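Cysteine hydrolase (Vibrio cholerae, PDB 6V98) is the type VI secretion effector TseH, probably a cysteine hydrolase of the papain-like (clan CA) type, probably acting on the cell envelope of rival bacteria. Local coordinates at residues I48-G52 / F122-D127. Sequence-based numbering, arbitrary orientation.
Sequences ILING and FFSEAD
Leu49, near the end of strand 44-50, reaches from the sheet into the first turn of helix 123-134, sending CD1 to Phe122 and Ala126 and CD2 to Phe123 and Asp127. Its bond to CB points toward the helix, and CG anti to the backbone N (chi1 169°) puts the branch point beside the Phe123 ring, with Leu49 CG 3.7 Å from Phe123 CD1. Beyond it the branches part: Leu49 CD1 lies 3.7 Å from Ala126 CB and meets the edge of the Phe122 ring, near its plane, at CE1 (4.0 Å). Leu49 CD2 touches Phe123 CE1 and passes 3.8 Å from Asp127 N, an amide hydrogen-bonded to Phe123 O within the helix.

Phe123 also packs on the turn after the strand, against the backbone of Asn51 (Asn51 N to Phe123 CD1 3.4 Å) as well as its side chain. Asn51 CB sits over one face of the Phe123 ring, a CH-pi contact 3.9 Å from the centroid and 20° off the normal. The Asn51 amide, its plane 53° from that of the ring, brings ND2 to 3.7 Å from Phe123 CD2, while OD1 accepts hydrogen bonds from the backbone N of Glu53 and Thr54, which hold the amide's rotation. Asp5 takes the N-H groups of Phe122 and Phe123 on OD2 and that of Gly52 on OD1.

No hydrogen bond joins the two segments directly: helix and sheet meet through apolar and ring contacts, and the polar link runs through the Asp5 carboxylate, at the start of neighbouring strand 5-12.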
loop_
_atom_site.group_PDB
_atom_site.type_symbol
_atom_site.label_atom_id
_atom_site.label_comp_id
_atom_site.label_asym_id
_atom_site.label_seq_id
_atom_site.Cartn_x
_atom_site.Cartn_y
_atom_site.Cartn_z
ATOM N N ILE A 48 0.283 -2.344 -2.793
ATOM C CA ILE A 48 0.683 -3.170 -3.920
ATOM C C ILE A 48 -0.330 -2.986 -5.032
ATOM O O ILE A 48 -1.541 -3.026 -4.790
ATOM C CB ILE A 48 0.763 -4.652 -3.516
ATOM C CG1 ILE A 48 1.785 -4.827 -2.397
ATOM C CG2 ILE A 48 1.123 -5.492 -4.735
ATOM C CD1 ILE A 48 1.824 -6.256 -1.805
ATOM N N LEU A 49 0.159 -2.825 -6.257
ATOM C CA LEU A 49 -0.689 -2.661 -7.432
ATOM C C LEU A 49 -0.346 -3.749 -8.439
ATOM O O LEU A 49 0.818 -3.893 -8.817
ATOM C CB LEU A 49 -0.485 -1.276 -8.058
ATOM C CG LEU A 49 -1.122 -1.085 -9.436
ATOM C CD1 LEU A 49 -2.624 -0.997 -9.301
ATOM C CD2 LEU A 49 -0.580 0.164 -10.109
ATOM N N ILE A 50 -1.346 -4.511 -8.879
ATOM C CA ILE A 50 -1.110 -5.638 -9.779
ATOM C C ILE A 50 -1.994 -5.528 -11.014
ATOM O O ILE A 50 -3.211 -5.340 -10.900
ATOM C CB ILE A 50 -1.357 -6.987 -9.087
ATOM C CG1 ILE A 50 -0.438 -7.123 -7.879
ATOM C CG2 ILE A 50 -1.116 -8.126 -10.087
ATOM C CD1 ILE A 50 -0.829 -8.251 -6.952
ATOM N N ASN A 51 -1.375 -5.657 -12.190
ATOM C CA ASN A 51 -2.096 -5.805 -13.451
ATOM C C ASN A 51 -2.758 -7.178 -13.511
ATOM O O ASN A 51 -2.069 -8.205 -13.500
ATOM C CB ASN A 51 -1.138 -5.638 -14.629
ATOM C CG ASN A 51 -1.866 -5.554 -15.962
ATOM O OD1 ASN A 51 -2.614 -6.457 -16.327
ATOM N ND2 ASN A 51 -1.673 -4.451 -16.678
ATOM N N GLY A 52 -4.093 -7.196 -13.589
ATOM C CA GLY A 52 -4.823 -8.456 -13.578
ATOM C C GLY A 52 -4.647 -9.305 -14.820
ATOM O O GLY A 52 -4.939 -10.506 -14.781
ATOM N N PHE A 122 -8.328 -0.593 -13.184
ATOM C CA PHE A 122 -7.725 0.684 -12.829
ATOM C C PHE A 122 -6.204 0.718 -12.908
ATOM O O PHE A 122 -5.603 1.687 -12.438
ATOM C CB PHE A 122 -8.154 1.092 -11.414
ATOM C CG PHE A 122 -7.998 0.005 -10.401
ATOM C CD1 PHE A 122 -6.745 -0.525 -10.110
ATOM C CD2 PHE A 122 -9.097 -0.494 -9.735
ATOM C CE1 PHE A 122 -6.598 -1.546 -9.188
ATOM C CE2 PHE A 122 -8.953 -1.518 -8.805
ATOM C CZ PHE A 122 -7.702 -2.034 -8.525
ATOM N N PHE A 123 -5.563 -0.313 -13.475
ATOM C CA PHE A 123 -4.108 -0.387 -13.377
ATOM C C PHE A 123 -3.434 0.863 -13.938
ATOM O O PHE A 123 -2.581 1.464 -13.274
ATOM C CB PHE A 123 -3.562 -1.631 -14.076
ATOM C CG PHE A 123 -2.062 -1.727 -14.005
ATOM C CD1 PHE A 123 -1.441 -2.342 -12.924
ATOM C CD2 PHE A 123 -1.270 -1.164 -14.990
ATOM C CE1 PHE A 123 -0.056 -2.414 -12.846
ATOM C CE2 PHE A 123 0.111 -1.233 -14.913
ATOM C CZ PHE A 123 0.713 -1.857 -13.840
ATOM N N SER A 124 -3.763 1.250 -15.174
ATOM C CA SER A 124 -3.049 2.382 -15.765
ATOM C C SER A 124 -3.365 3.678 -15.026
ATOM O O SER A 124 -2.484 4.531 -14.852
ATOM C CB SER A 124 -3.377 2.514 -17.254
ATOM O OG SER A 124 -4.707 2.945 -17.460
ATOM N N GLU A 125 -4.605 3.835 -14.561
ATOM C CA GLU A 125 -4.954 5.038 -13.810
ATOM C C GLU A 125 -4.239 5.088 -12.466
ATOM O O GLU A 125 -3.798 6.159 -12.027
ATOM C CB GLU A 125 -6.459 5.105 -13.604
ATOM C CG GLU A 125 -7.257 5.323 -14.887
ATOM C CD GLU A 125 -7.599 4.040 -15.619
ATOM O OE1 GLU A 125 -8.302 4.133 -16.649
ATOM O OE2 GLU A 125 -7.169 2.950 -15.175
ATOM N N ALA A 126 -4.147 3.946 -11.780
ATOM C CA ALA A 126 -3.444 3.917 -10.499
ATOM C C ALA A 126 -1.958 4.178 -10.687
ATOM O O ALA A 126 -1.345 4.931 -9.915
ATOM C CB ALA A 126 -3.659 2.568 -9.812
ATOM N N ASP A 127 -1.358 3.541 -11.694
ATOM C CA ASP A 127 0.058 3.762 -11.973
ATOM C C ASP A 127 0.324 5.223 -12.300
ATOM O O ASP A 127 1.296 5.815 -11.810
ATOM C CB ASP A 127 0.504 2.859 -13.123
ATOM C CG ASP A 127 2.004 2.800 -13.260
ATOM O OD1 ASP A 127 2.651 2.268 -12.337
ATOM O OD2 ASP A 127 2.528 3.282 -14.287
#